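Local coordinates for protein NADP-dependent alcohol dehydrogenase (Entamoeba histolytica, PDB 2OUI) that probably catalyses the NADP-dependent interconversion of alcohols and their aldehydes or ketones, as a zinc-containing tetrameric dehydrogenase of the medium-chain family, at residues 320-325 / 334-339; 251-256 / 286-291; 88-93 / 98-103. The protein carries 1 engineered substitution. All blocks are in the same frame, centred on the assembly; numbering follows the deposited sequence.

Contact 1. Residues 320-325 / 334-339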
ATOM      1  N   ILE A 320     -26.840 -16.326  14.515  1.00 22.25           N
ATOM      2  CA  ILE A 320     -28.146 -16.891  14.147  1.00 23.29           C
ATOM      3  C   ILE A 320     -29.078 -16.900  15.352  1.00 24.09           C
ATOM      4  O   ILE A 320     -28.870 -17.645  16.328  1.00 24.72           O
ATOM      5  CB  ILE A 320     -27.991 -18.316  13.602  1.00 25.81           C
ATOM      6  CG1 ILE A 320     -27.080 -18.334  12.364  1.00 25.14           C
ATOM      7  CG2 ILE A 320     -29.379 -18.935  13.268  1.00 23.59           C
ATOM      8  CD1 ILE A 320     -26.667 -19.743  11.937  1.00 29.34           C
ATOM      9  N   THR A 321     -30.136 -16.106  15.276  1.00 23.10           N
ATOM     10  CA  THR A 321     -31.077 -16.011  16.397  1.00 22.67           C
ATOM     11  C   THR A 321     -32.435 -16.655  16.122  1.00 25.15           C
ATOM     12  O   THR A 321     -33.167 -16.966  17.046  1.00 24.53           O
ATOM     13  CB  THR A 321     -31.324 -14.555  16.788  1.00 24.46           C
ATOM     14  OG1 THR A 321     -31.652 -13.798  15.609  1.00 25.21           O
ATOM     15  CG2 THR A 321     -30.061 -13.970  17.445  1.00 24.46           C
ATOM     16  N   HIS A 322     -32.769 -16.815  14.850  1.00 23.80           N
ATOM     17  CA  HIS A 322     -34.087 -17.295  14.438  1.00 23.80           C
ATOM     18  C   HIS A 322     -33.875 -18.289  13.312  1.00 23.97           C
ATOM     19  O   HIS A 322     -33.141 -18.003  12.365  1.00 24.51           O
ATOM     20  CB  HIS A 322     -34.925 -16.141  13.899  1.00 21.55           C
ATOM     21  CG  HIS A 322     -35.329 -15.138  14.932  1.00 22.69           C
ATOM     22  ND1 HIS A 322     -34.462 -14.180  15.417  1.00 25.15           N
ATOM     23  CD2 HIS A 322     -36.513 -14.925  15.549  1.00 25.75           C
ATOM     24  CE1 HIS A 322     -35.095 -13.430  16.303  1.00 30.15           C
ATOM     25  NE2 HIS A 322     -36.339 -13.866  16.406  1.00 28.05           N
ATOM     26  N   ARG A 323     -34.530 -19.444  13.405  1.00 23.43           N
ATOM     27  CA  ARG A 323     -34.398 -20.495  12.404  1.00 25.20           C
ATOM     28  C   ARG A 323     -35.770 -20.904  11.866  1.00 24.15           C
ATOM     29  O   ARG A 323     -36.685 -21.180  12.655  1.00 23.72           O
ATOM     30  CB  ARG A 323     -33.691 -21.712  13.008  1.00 26.50           C
ATOM     31  CG  ARG A 323     -32.233 -21.461  13.381  1.00 26.71           C
ATOM     32  CD  ARG A 323     -31.631 -22.648  14.134  1.00 30.47           C
ATOM     33  NE  ARG A 323     -30.369 -22.292  14.798  1.00 38.84           N
ATOM     34  CZ  ARG A 323     -29.164 -22.445  14.253  1.00 42.59           C
ATOM     35  NH1 ARG A 323     -29.033 -22.945  13.020  1.00 46.97           N
ATOM     36  NH2 ARG A 323     -28.080 -22.087  14.935  1.00 40.46           N
ATOM     37  N   PHE A 324     -35.909 -20.946  10.537  1.00 20.80           N
ATOM     38  CA  PHE A 324     -37.173 -21.300   9.857  1.00 21.80           C
ATOM     39  C   PHE A 324     -36.921 -22.485   8.914  1.00 20.86           C
ATOM     40  O   PHE A 324     -35.786 -22.742   8.515  1.00 18.90           O
ATOM     41  CB  PHE A 324     -37.650 -20.115   8.980  1.00 22.54           C
ATOM     42  CG  PHE A 324     -38.061 -18.890   9.756  1.00 24.86           C
ATOM     43  CD1 PHE A 324     -37.169 -17.849   9.943  1.00 22.29           C
ATOM     44  CD2 PHE A 324     -39.355 -18.761  10.245  1.00 26.44           C
ATOM     45  CE1 PHE A 324     -37.535 -16.692  10.668  1.00 22.13           C
ATOM     46  CE2 PHE A 324     -39.748 -17.623  10.962  1.00 29.96           C
ATOM     47  CZ  PHE A 324     -38.835 -16.587  11.171  1.00 25.48           C
ATOM     48  N   GLU A 325     -37.981 -23.181   8.525  1.00 23.49           N
ATOM     49  CA  GLU A 325     -37.860 -24.207   7.503  1.00 25.09           C
ATOM     50  C   GLU A 325     -38.847 -23.890   6.401  1.00 22.63           C
ATOM     51  O   GLU A 325     -40.013 -23.605   6.682  1.00 23.18           O
ATOM     52  CB  GLU A 325     -38.215 -25.586   8.058  1.00 27.85           C
ATOM     53  CG  GLU A 325     -37.381 -26.039   9.243  1.00 40.07           C
ATOM     54  CD  GLU A 325     -36.034 -26.609   8.829  1.00 54.29           C
ATOM     55  OE1 GLU A 325     -35.973 -27.295   7.778  1.00 58.56           O
ATOM     56  OE2 GLU A 325     -35.041 -26.380   9.560  1.00 58.35           O
ATOM     57  N   LEU A 334     -37.706 -11.942   6.338  1.00 25.82           N
ATOM     58  CA  LEU A 334     -37.409 -10.571   5.892  1.00 27.53           C
ATOM     59  C   LEU A 334     -38.161  -9.551   6.750  1.00 26.45           C
ATOM     60  O   LEU A 334     -37.619  -8.500   7.084  1.00 27.69           O
ATOM     61  CB  LEU A 334     -37.737 -10.370   4.408  1.00 27.99           C
ATOM     62  CG  LEU A 334     -37.489  -8.972   3.816  1.00 26.55           C
ATOM     63  CD1 LEU A 334     -36.031  -8.504   3.952  1.00 21.33           C
ATOM     64  CD2 LEU A 334     -37.951  -8.935   2.352  1.00 28.62           C
ATOM     65  N   MET A 335     -39.391  -9.879   7.119  1.00 27.98           N
ATOM     66  CA  MET A 335     -40.206  -9.003   7.988  1.00 29.52           C
ATOM     67  C   MET A 335     -39.592  -8.740   9.366  1.00 32.18           C
ATOM     68  O   MET A 335     -39.773  -7.653   9.932  1.00 34.49           O
ATOM     69  CB  MET A 335     -41.620  -9.537   8.123  1.00 30.37           C
ATOM     70  CG  MET A 335     -42.452  -9.412   6.855  1.00 35.26           C
ATOM     71  SD  MET A 335     -42.384  -7.768   6.099  1.00 44.22           S
ATOM     72  CE  MET A 335     -43.856  -7.839   5.095  1.00 39.04           C
ATOM     73  N   LEU A 336     -38.848  -9.719   9.886  1.00 31.81           N
ATOM     74  CA  LEU A 336     -38.055  -9.545  11.110  1.00 29.62           C
ATOM     75  C   LEU A 336     -36.996  -8.472  10.959  1.00 29.48           C
ATOM     76  O   LEU A 336     -36.750  -7.723  11.899  1.00 30.02           O
ATOM     77  CB  LEU A 336     -37.358 -10.853  11.519  1.00 29.56           C
ATOM     78  CG  LEU A 336     -38.134 -11.958  12.249  1.00 31.35           C
ATOM     79  CD1 LEU A 336     -37.223 -13.175  12.441  1.00 28.51           C
ATOM     80  CD2 LEU A 336     -38.637 -11.455  13.584  1.00 28.18           C
ATOM     81  N   MET A 337     -36.362  -8.403   9.793  1.00 27.18           N
ATOM     82  CA  MET A 337     -35.292  -7.432   9.561  1.00 31.48           C
ATOM     83  C   MET A 337     -35.839  -6.015   9.524  1.00 32.20           C
ATOM     84  O   MET A 337     -35.114  -5.043   9.829  1.00 33.30           O
ATOM     85  CB  MET A 337     -34.532  -7.720   8.257  1.00 32.21           C
ATOM     86  CG  MET A 337     -33.880  -9.087   8.196  1.00 32.59           C
ATOM     87  SD  MET A 337     -32.777  -9.433   9.580  1.00 34.21           S
ATOM     88  CE  MET A 337     -31.238  -8.709   9.052  1.00 29.59           C
ATOM     89  N   LYS A 338     -37.107  -5.917   9.126  1.00 31.18           N
ATOM     90  CA  LYS A 338     -37.821  -4.655   9.058  1.00 32.91           C
ATOM     91  C   LYS A 338     -38.267  -4.246  10.465  1.00 35.42           C
ATOM     92  O   LYS A 338     -38.032  -3.115  10.887  1.00 35.68           O
ATOM     93  CB  LYS A 338     -39.043  -4.774   8.142  1.00 32.87           C
ATOM     94  CG  LYS A 338     -39.725  -3.430   7.863  1.00 30.26           C
ATOM     95  CD  LYS A 338     -41.193  -3.606   7.503  1.00 40.82           C
ATOM     96  CE  LYS A 338     -41.815  -2.295   7.042  1.00 44.81           C
ATOM     97  NZ  LYS A 338     -41.263  -1.120   7.761  1.00 45.46           N
ATOM     98  N   ASN A 339     -38.877  -5.178  11.188  1.00 35.77           N
ATOM     99  CA  ASN A 339     -39.406  -4.896  12.543  1.00 37.36           C
ATOM    100  C   ASN A 339     -38.383  -4.838  13.700  1.00 38.38           C
ATOM    101  O   ASN A 339     -38.579  -4.091  14.669  1.00 39.03           O
ATOM    102  CB  ASN A 339     -40.539  -5.863  12.845  1.00 36.83           C
ATOM    103  CG  ASN A 339     -41.697  -5.694  11.877  1.00 40.83           C
ATOM    104  OD1 ASN A 339     -41.974  -4.584  11.418  1.00 41.22           O
ATOM    105  ND2 ASN A 339     -42.378  -6.794  11.552  1.00 43.04           N
TER
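Leu336 lays its CD1 methyl over one face of the His322 imidazole, nearest to CD2 at 3.6 Å. The approach qualifies as a CH-pi contact: CD1 stands 3.9 Å from the ring centroid and 22° off the normal, displaced toward the CG-CD2 side of the ring. Leu336 CG stands beside its own backbone N (chi1 -79°) and CD1 anti to CA (chi2 176°), which extends the methyl toward the strand. The same methyl reaches Phe324 differently, meeting the edge of the phenyl ring near its plane, with CE1 and CZ each at 4.0 Å. One methyl thus fills the angle between an aromatic face and an aromatic edge. His322 and Phe324 are two residues apart on strand 320-325 and both start toward the helix. The strand, helix 329-339 and strand 346-350 form a beta-alpha-beta unit: strands 320-325 and 346-350 pair in parallel, and Leu336 packs the connecting helix against the first of them. With CA atoms 9.3 Å apart at His322 and Leu336, the two backbones are bridged by side chains. Rotation of the imidazole is restrained at its edge, where ND1 and Thr321 OG1 share a hydrogen bond of 2.8 Å lying in the ring plane; Thr321 OG1 is also bonded to Ile345 N. Phe324 also touches Ala333 of the helix, while Leu336 reaches Pro341 in the loop leading to strand 346-350.

Contact 2. Residues 251-256 / 286-291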
ATOM      1  N   GLN A 251     -19.484  11.554  14.026  1.00 21.87           N
ATOM      2  CA  GLN A 251     -19.039  10.918  15.275  1.00 24.16           C
ATOM      3  C   GLN A 251     -17.689  10.235  15.086  1.00 23.28           C
ATOM      4  O   GLN A 251     -16.810  10.355  15.940  1.00 24.47           O
ATOM      5  CB  GLN A 251     -20.071   9.905  15.782  1.00 25.26           C
ATOM      6  CG  GLN A 251     -21.422  10.546  16.055  1.00 25.03           C
ATOM      7  CD  GLN A 251     -22.429   9.558  16.573  1.00 29.78           C
ATOM      8  OE1 GLN A 251     -23.119   9.811  17.580  1.00 32.64           O
ATOM      9  NE2 GLN A 251     -22.530   8.426  15.903  1.00 26.93           N
ATOM     10  N   ALA A 252     -17.533   9.516  13.978  1.00 24.22           N
ATOM     11  CA  ALA A 252     -16.258   8.842  13.645  1.00 21.92           C
ATOM     12  C   ALA A 252     -15.109   9.848  13.566  1.00 24.93           C
ATOM     13  O   ALA A 252     -14.049   9.642  14.158  1.00 22.93           O
ATOM     14  CB  ALA A 252     -16.393   8.098  12.331  1.00 21.79           C
ATOM     15  N   VAL A 253     -15.334  10.968  12.873  1.00 22.81           N
ATOM     16  CA  VAL A 253     -14.280  11.954  12.684  1.00 22.14           C
ATOM     17  C   VAL A 253     -13.923  12.584  14.033  1.00 24.00           C
ATOM     18  O   VAL A 253     -12.759  12.899  14.277  1.00 23.76           O
ATOM     19  CB  VAL A 253     -14.727  13.066  11.698  1.00 23.06           C
ATOM     20  CG1 VAL A 253     -13.765  14.285  11.727  1.00 22.27           C
ATOM     21  CG2 VAL A 253     -14.916  12.494  10.288  1.00 21.26           C
ATOM     22  N   LYS A 254     -14.917  12.768  14.908  1.00 22.98           N
ATOM     23  CA  LYS A 254     -14.650  13.440  16.193  1.00 24.07           C
ATOM     24  C   LYS A 254     -13.924  12.533  17.197  1.00 23.70           C
ATOM     25  O   LYS A 254     -13.246  13.025  18.105  1.00 26.19           O
ATOM     26  CB  LYS A 254     -15.929  14.007  16.807  1.00 23.65           C
ATOM     27  CG  LYS A 254     -16.573  15.149  15.978  1.00 24.91           C
ATOM     28  CD  LYS A 254     -17.944  15.528  16.523  1.00 29.76           C
ATOM     29  CE  LYS A 254     -18.578  16.586  15.639  1.00 34.32           C
ATOM     30  NZ  LYS A 254     -19.888  17.087  16.186  1.00 37.62           N
ATOM     31  N   MET A 255     -14.059  11.218  17.043  1.00 21.59           N
ATOM     32  CA  MET A 255     -13.429  10.304  18.006  1.00 21.95           C
ATOM     33  C   MET A 255     -12.079   9.755  17.550  1.00 22.47           C
ATOM     34  O   MET A 255     -11.392   9.100  18.349  1.00 24.67           O
ATOM     35  CB  MET A 255     -14.347   9.115  18.304  1.00 22.86           C
ATOM     36  CG  MET A 255     -14.454   8.203  17.125  1.00 20.66           C
ATOM     37  SD  MET A 255     -15.420   6.724  17.555  1.00 26.06           S
ATOM     38  CE  MET A 255     -17.068   7.425  17.815  1.00 21.26           C
ATOM     39  N   ILE A 256     -11.698  10.032  16.299  1.00 20.47           N
ATOM     40  CA  ILE A 256     -10.520   9.417  15.691  1.00 19.59           C
ATOM     41  C   ILE A 256      -9.306  10.344  15.704  1.00 19.77           C
ATOM     42  O   ILE A 256      -9.441  11.576  15.575  1.00 21.21           O
ATOM     43  CB  ILE A 256     -10.821   8.908  14.256  1.00 21.58           C
ATOM     44  CG1 ILE A 256      -9.867   7.762  13.858  1.00 22.81           C
ATOM     45  CG2 ILE A 256     -10.833  10.050  13.233  1.00 20.25           C
ATOM     46  CD1 ILE A 256     -10.225   7.124  12.507  1.00 20.97           C
ATOM     47  N   GLY A 286      -6.399  16.870   8.132  1.00 18.11           N
ATOM     48  CA  GLY A 286      -6.064  16.025   9.303  1.00 18.83           C
ATOM     49  C   GLY A 286      -5.664  14.591   8.966  1.00 19.25           C
ATOM     50  O   GLY A 286      -5.445  13.794   9.875  1.00 20.43           O
ATOM     51  N   HIS A 287      -5.569  14.264   7.676  1.00 20.17           N
ATOM     52  CA  HIS A 287      -5.351  12.869   7.212  1.00 20.61           C
ATOM     53  C   HIS A 287      -6.284  11.852   7.882  1.00 20.56           C
ATOM     54  O   HIS A 287      -5.859  10.766   8.298  1.00 22.31           O
ATOM     55  CB  HIS A 287      -3.877  12.424   7.370  1.00 21.50           C
ATOM     56  CG  HIS A 287      -2.923  13.088   6.409  1.00 19.72           C
ATOM     57  ND1 HIS A 287      -2.248  14.249   6.717  1.00 22.15           N
ATOM     58  CD2 HIS A 287      -2.509  12.735   5.169  1.00 18.39           C
ATOM     59  CE1 HIS A 287      -1.461  14.586   5.708  1.00 23.26           C
ATOM     60  NE2 HIS A 287      -1.581  13.665   4.765  1.00 17.64           N
ATOM     61  N   LYS A 288      -7.552  12.226   8.043  1.00 19.71           N
ATOM     62  CA  LYS A 288      -8.548  11.284   8.549  1.00 20.79           C
ATOM     63  C   LYS A 288      -9.214  10.741   7.293  1.00 21.44           C
ATOM     64  O   LYS A 288     -10.146  11.331   6.766  1.00 21.92           O
ATOM     65  CB  LYS A 288      -9.544  11.998   9.485  1.00 22.70           C
ATOM     66  CG  LYS A 288      -8.881  12.537  10.777  1.00 22.26           C
ATOM     67  CD  LYS A 288      -9.902  13.198  11.702  1.00 22.60           C
ATOM     68  CE  LYS A 288      -9.252  13.492  13.058  1.00 25.54           C
ATOM     69  NZ  LYS A 288     -10.200  14.098  14.079  1.00 22.55           N
ATOM     70  N   HIS A 289      -8.666   9.648   6.774  1.00 22.08           N
ATOM     71  CA  HIS A 289      -9.091   9.123   5.488  1.00 22.97           C
ATOM     72  C   HIS A 289     -10.473   8.508   5.618  1.00 22.33           C
ATOM     73  O   HIS A 289     -10.735   7.781   6.579  1.00 23.52           O
ATOM     74  CB  HIS A 289      -8.088   8.079   4.968  1.00 22.21           C
ATOM     75  CG  HIS A 289      -6.671   8.568   4.924  1.00 22.49           C
ATOM     76  ND1 HIS A 289      -6.235   9.492   4.002  1.00 26.05           N
ATOM     77  CD2 HIS A 289      -5.597   8.267   5.693  1.00 24.58           C
ATOM     78  CE1 HIS A 289      -4.947   9.728   4.195  1.00 28.88           C
ATOM     79  NE2 HIS A 289      -4.538   9.002   5.219  1.00 23.98           N
ATOM     80  N   ILE A 290     -11.334   8.764   4.637  1.00 21.97           N
ATOM     81  CA  ILE A 290     -12.716   8.298   4.737  1.00 21.39           C
ATOM     82  C   ILE A 290     -12.972   7.323   3.597  1.00 23.85           C
ATOM     83  O   ILE A 290     -12.852   7.672   2.429  1.00 21.65           O
ATOM     84  CB  ILE A 290     -13.730   9.465   4.671  1.00 26.35           C
ATOM     85  CG1 ILE A 290     -13.547  10.400   5.871  1.00 26.00           C
ATOM     86  CG2 ILE A 290     -15.188   8.925   4.646  1.00 23.26           C
ATOM     87  CD1 ILE A 290     -14.212  11.738   5.660  1.00 30.59           C
ATOM     88  N   HIS A 291     -13.331   6.095   3.969  1.00 22.60           N
ATOM     89  CA  HIS A 291     -13.552   5.055   3.009  1.00 24.87           C
ATOM     90  C   HIS A 291     -15.002   4.552   3.148  1.00 25.46           C
ATOM     91  O   HIS A 291     -15.616   4.572   4.253  1.00 25.68           O
ATOM     92  CB  HIS A 291     -12.585   3.912   3.265  1.00 22.33           C
ATOM     93  CG  HIS A 291     -11.150   4.332   3.438  1.00 25.27           C
ATOM     94  ND1 HIS A 291     -10.322   4.634   2.377  1.00 26.88           N
ATOM     95  CD2 HIS A 291     -10.388   4.450   4.552  1.00 27.63           C
ATOM     96  CE1 HIS A 291      -9.112   4.921   2.833  1.00 23.02           C
ATOM     97  NE2 HIS A 291      -9.129   4.814   4.150  1.00 28.60           N
TER
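Lys288 NZ is gripped by three carbonyl oxygens, two of them from the end of helix 248-255 and its exit. The bond to Val253 O is 2.8 Å long, and its C=O...N angle of 162° places the ammonium nearly in line with the carbonyl. A weak bond of 3.0 Å goes to Ile256 O, and Glu280 O supplies the third acceptor. Val253 belongs to the last helical turn and Ile256 follows the helix directly, so NZ spans the helix end. Its positive charge, placed where backbone carbonyls gather, would probably be favoured by the helix dipole.

The aliphatic chain carries the apolar half of the contact. Beyond CG it is extended, with chi2, chi3 and chi4 all within 10° of 180°, and this carries NZ from the strand to the carbonyls. Along the way CD passes Ile256 CG2 at 3.6 Å, and the lysine chain and the isoleucine run antiparallel where they meet. Val253 crosses the lysine more loosely, its CG1 methyl lying 4.0 Å from CD. Val253, Ile256 and Lys288 are all buried, and the three main-chain oxygens satisfy the ammonium. The neighbouring His289, and His291 beyond it, bond to the second subunit, His289 NE2 to Tyr99 OH of that chain.

Strand 288-292 is the outermost strand within this chain of the six-stranded parallel sheet, in order 3-2-1-4-5-6, and the lysine ties it to helix 248-255 in the layered arrangement of a Rossmann-type dinucleotide-binding fold.

Contact 3. Residues 88-93 / 98-103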
ATOM      1  N   PRO A  88     -19.079 -10.644  -9.324  1.00 22.18           N
ATOM      2  CA  PRO A  88     -18.564  -9.721 -10.345  1.00 21.57           C
ATOM      3  C   PRO A  88     -18.518 -10.263 -11.787  1.00 23.34           C
ATOM      4  O   PRO A  88     -18.556 -11.487 -12.029  1.00 23.02           O
ATOM      5  CB  PRO A  88     -17.112  -9.444  -9.870  1.00 22.31           C
ATOM      6  CG  PRO A  88     -17.130  -9.757  -8.398  1.00 20.20           C
ATOM      7  CD  PRO A  88     -18.058 -10.977  -8.321  1.00 19.60           C
ATOM      8  N   ASP A  89     -18.447  -9.336 -12.730  1.00 21.54           N
ATOM      9  CA  ASP A  89     -18.093  -9.644 -14.124  1.00 20.96           C
ATOM     10  C   ASP A  89     -16.589  -9.406 -14.142  1.00 24.20           C
ATOM     11  O   ASP A  89     -16.133  -8.247 -14.178  1.00 21.68           O
ATOM     12  CB  ASP A  89     -18.775  -8.656 -15.068  1.00 24.32           C
ATOM     13  CG  ASP A  89     -20.286  -8.478 -14.766  1.00 26.64           C
ATOM     14  OD1 ASP A  89     -21.086  -9.394 -15.068  1.00 24.27           O
ATOM     15  OD2 ASP A  89     -20.667  -7.404 -14.233  1.00 25.35           O
ATOM     16  N   TRP A  90     -15.825 -10.485 -14.063  1.00 21.39           N
ATOM     17  CA  TRP A  90     -14.382 -10.384 -13.758  1.00 23.36           C
ATOM     18  C   TRP A  90     -13.497  -9.713 -14.838  1.00 22.51           C
ATOM     19  O   TRP A  90     -12.361  -9.320 -14.552  1.00 23.36           O
ATOM     20  CB  TRP A  90     -13.844 -11.765 -13.318  1.00 23.84           C
ATOM     21  CG  TRP A  90     -14.346 -12.125 -11.951  1.00 23.59           C
ATOM     22  CD1 TRP A  90     -15.464 -12.856 -11.641  1.00 22.03           C
ATOM     23  CD2 TRP A  90     -13.790 -11.696 -10.713  1.00 22.35           C
ATOM     24  NE1 TRP A  90     -15.619 -12.929 -10.267  1.00 24.54           N
ATOM     25  CE2 TRP A  90     -14.595 -12.226  -9.677  1.00 24.18           C
ATOM     26  CE3 TRP A  90     -12.656 -10.924 -10.370  1.00 24.32           C
ATOM     27  CZ2 TRP A  90     -14.315 -12.003  -8.322  1.00 24.67           C
ATOM     28  CZ3 TRP A  90     -12.383 -10.704  -9.021  1.00 22.24           C
ATOM     29  CH2 TRP A  90     -13.210 -11.222  -8.018  1.00 23.05           C
ATOM     30  N   GLY A  91     -13.980  -9.620 -16.074  1.00 21.87           N
ATOM     31  CA  GLY A  91     -13.217  -8.985 -17.155  1.00 20.90           C
ATOM     32  C   GLY A  91     -13.590  -7.534 -17.423  1.00 22.74           C
ATOM     33  O   GLY A  91     -13.039  -6.919 -18.326  1.00 20.73           O
ATOM     34  N   GLU A  92     -14.560  -6.994 -16.687  1.00 20.92           N
ATOM     35  CA  GLU A  92     -14.959  -5.586 -16.906  1.00 22.53           C
ATOM     36  C   GLU A  92     -13.872  -4.629 -16.429  1.00 21.25           C
ATOM     37  O   GLU A  92     -12.988  -5.035 -15.655  1.00 21.47           O
ATOM     38  CB  GLU A  92     -16.298  -5.271 -16.225  1.00 23.73           C
ATOM     39  CG  GLU A  92     -17.528  -5.944 -16.866  1.00 26.26           C
ATOM     40  CD  GLU A  92     -17.818  -5.544 -18.314  1.00 35.79           C
ATOM     41  OE1 GLU A  92     -17.494  -4.418 -18.742  1.00 38.75           O
ATOM     42  OE2 GLU A  92     -18.410  -6.377 -19.026  1.00 41.69           O
ATOM     43  N   GLU A  93     -13.931  -3.378 -16.890  1.00 21.67           N
ATOM     44  CA  GLU A  93     -12.895  -2.380 -16.571  1.00 22.22           C
ATOM     45  C   GLU A  93     -12.603  -2.289 -15.077  1.00 21.95           C
ATOM     46  O   GLU A  93     -11.447  -2.300 -14.652  1.00 22.73           O
ATOM     47  CB  GLU A  93     -13.317  -0.987 -17.032  1.00 23.62           C
ATOM     48  CG  GLU A  93     -12.439   0.085 -16.357  1.00 27.54           C
ATOM     49  CD  GLU A  93     -12.897   1.503 -16.611  1.00 37.49           C
ATOM     50  OE1 GLU A  93     -13.506   1.760 -17.668  1.00 42.34           O
ATOM     51  OE2 GLU A  93     -12.626   2.371 -15.759  1.00 36.51           O
ATOM     52  N   GLY A  98      -8.843  -3.368 -10.118  1.00 23.54           N
ATOM     53  CA  GLY A  98      -8.887  -3.796  -8.724  1.00 23.94           C
ATOM     54  C   GLY A  98     -10.138  -3.589  -7.898  1.00 22.83           C
ATOM     55  O   GLY A  98     -10.074  -3.722  -6.665  1.00 25.05           O
ATOM     56  N   TYR A  99     -11.261  -3.286  -8.562  1.00 23.28           N
ATOM     57  CA  TYR A  99     -12.557  -3.046  -7.920  1.00 21.05           C
ATOM     58  C   TYR A  99     -13.665  -3.868  -8.598  1.00 22.60           C
ATOM     59  O   TYR A  99     -14.588  -3.313  -9.196  1.00 21.99           O
ATOM     60  CB  TYR A  99     -12.899  -1.551  -8.007  1.00 22.93           C
ATOM     61  CG  TYR A  99     -12.052  -0.703  -7.067  1.00 24.37           C
ATOM     62  CD1 TYR A  99     -10.959   0.021  -7.540  1.00 27.47           C
ATOM     63  CD2 TYR A  99     -12.349  -0.641  -5.692  1.00 25.39           C
ATOM     64  CE1 TYR A  99     -10.178   0.798  -6.659  1.00 26.68           C
ATOM     65  CE2 TYR A  99     -11.575   0.133  -4.807  1.00 25.11           C
ATOM     66  CZ  TYR A  99     -10.503   0.842  -5.299  1.00 25.86           C
ATOM     67  OH  TYR A  99      -9.755   1.619  -4.441  1.00 27.29           O
ATOM     68  N   PRO A 100     -13.574  -5.201  -8.516  1.00 23.64           N
ATOM     69  CA  PRO A 100     -14.536  -6.027  -9.226  1.00 22.54           C
ATOM     70  C   PRO A 100     -15.944  -5.916  -8.669  1.00 24.63           C
ATOM     71  O   PRO A 100     -16.895  -6.270  -9.369  1.00 25.09           O
ATOM     72  CB  PRO A 100     -14.003  -7.449  -9.039  1.00 23.25           C
ATOM     73  CG  PRO A 100     -13.064  -7.382  -7.896  1.00 26.79           C
ATOM     74  CD  PRO A 100     -12.586  -5.986  -7.760  1.00 25.59           C
ATOM     75  N   MET A 101     -16.094  -5.422  -7.432  1.00 23.73           N
ATOM     76  CA  MET A 101     -17.456  -5.219  -6.894  1.00 22.06           C
ATOM     77  C   MET A 101     -18.173  -4.099  -7.616  1.00 22.02           C
ATOM     78  O   MET A 101     -19.381  -3.917  -7.443  1.00 23.08           O
ATOM     79  CB  MET A 101     -17.438  -4.962  -5.385  1.00 23.16           C
ATOM     80  CG  MET A 101     -16.776  -3.648  -4.913  1.00 22.09           C
ATOM     81  SD  MET A 101     -14.959  -3.674  -5.002  1.00 25.27           S
ATOM     82  CE  MET A 101     -14.525  -4.846  -3.742  1.00 23.95           C
ATOM     83  N   HIS A 102     -17.421  -3.325  -8.411  1.00 22.50           N
ATOM     84  CA  HIS A 102     -18.013  -2.261  -9.235  1.00 22.11           C
ATOM     85  C   HIS A 102     -17.986  -2.575 -10.720  1.00 22.95           C
ATOM     86  O   HIS A 102     -17.987  -1.658 -11.553  1.00 22.50           O
ATOM     87  CB  HIS A 102     -17.339  -0.916  -8.931  1.00 21.63           C
ATOM     88  CG  HIS A 102     -17.448  -0.522  -7.492  1.00 21.63           C
ATOM     89  ND1 HIS A 102     -18.654  -0.232  -6.890  1.00 23.59           N
ATOM     90  CD2 HIS A 102     -16.502  -0.393  -6.526  1.00 22.86           C
ATOM     91  CE1 HIS A 102     -18.450   0.049  -5.614  1.00 23.19           C
ATOM     92  NE2 HIS A 102     -17.151  -0.031  -5.372  1.00 21.13           N
ATOM     93  N   SER A 103     -17.998  -3.867 -11.061  1.00 22.59           N
ATOM     94  CA  SER A 103     -17.902  -4.270 -12.457  1.00 22.71           C
ATOM     95  C   SER A 103     -19.119  -3.801 -13.242  1.00 23.04           C
ATOM     96  O   SER A 103     -20.251  -4.114 -12.870  1.00 24.46           O
ATOM     97  CB  SER A 103     -17.751  -5.784 -12.552  1.00 23.13           C
ATOM     98  OG  SER A 103     -18.899  -6.442 -11.998  1.00 23.75           O
TER
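Pro88 and Pro100 join two loop arms that flank the short helix 93-96, within the GroES-like part of the chain. The first arm includes a type I beta turn from Asp89 to Glu92, whose last residue is the N-cap of that helix; Gly98, with positive phi, is the C-prime residue of the Schellman motif that ends it.

Apolar contacts centre on the Pro100 ring. The two proline rings run alongside each other with like orientation, CB to CB at 3.8 Å. Trp90 adds an oblique contact in which Pro100 CB sits over one face of the indole, 4.1 Å from the centroid of the six-membered ring and 28° off its normal, in a CH-pi arrangement. Pro100 CG comes within 3.6 Å of Trp90 CZ3, toward the benzene rim. Apart from this group, Glu92 CB touches Ser103 CB at 4.0 Å.

The indole uses its NE1 to bond Asn132 OD1, a bond that probably helps to hold the ring's orientation. The Glu92 carboxylate turns away and forms a salt bridge with Lys73 of the third subunit. Asp89 OD2 is shared between Ser103 OG and Lys111, the latter in a salt bridge. Ser103 OG, placed between its own backbone N and carbonyl carbon (chi1 62°), donates a 3.0 Å hydrogen bond to Asp89 OD2, arriving 38° out of the carboxylate plane.

Overall arrangement
Contact 2 is buried, contact 3 partly buried, and contact 1 lies at the surface. No two share a helix or strand. Contacts 1 and 2 each set a helix against a strand, but in different sheets: a methyl between two rings does the work in 320-325 / 334-339, a lysine among carbonyls in 251-256 / 286-291. Contact 3 instead joins two loops and mixes proline-aromatic packing with a side-chain hydrogen bond. Contacts 1 and 3 lie on opposite sides of the chain's centre. Contacts 2 and 3, about 7 Å apart at their nearest atoms, both touch the second subunit: His102 NE2 is hydrogen-bonded to His287 ND1 of that chain, whose counterpart here lies in contact 2.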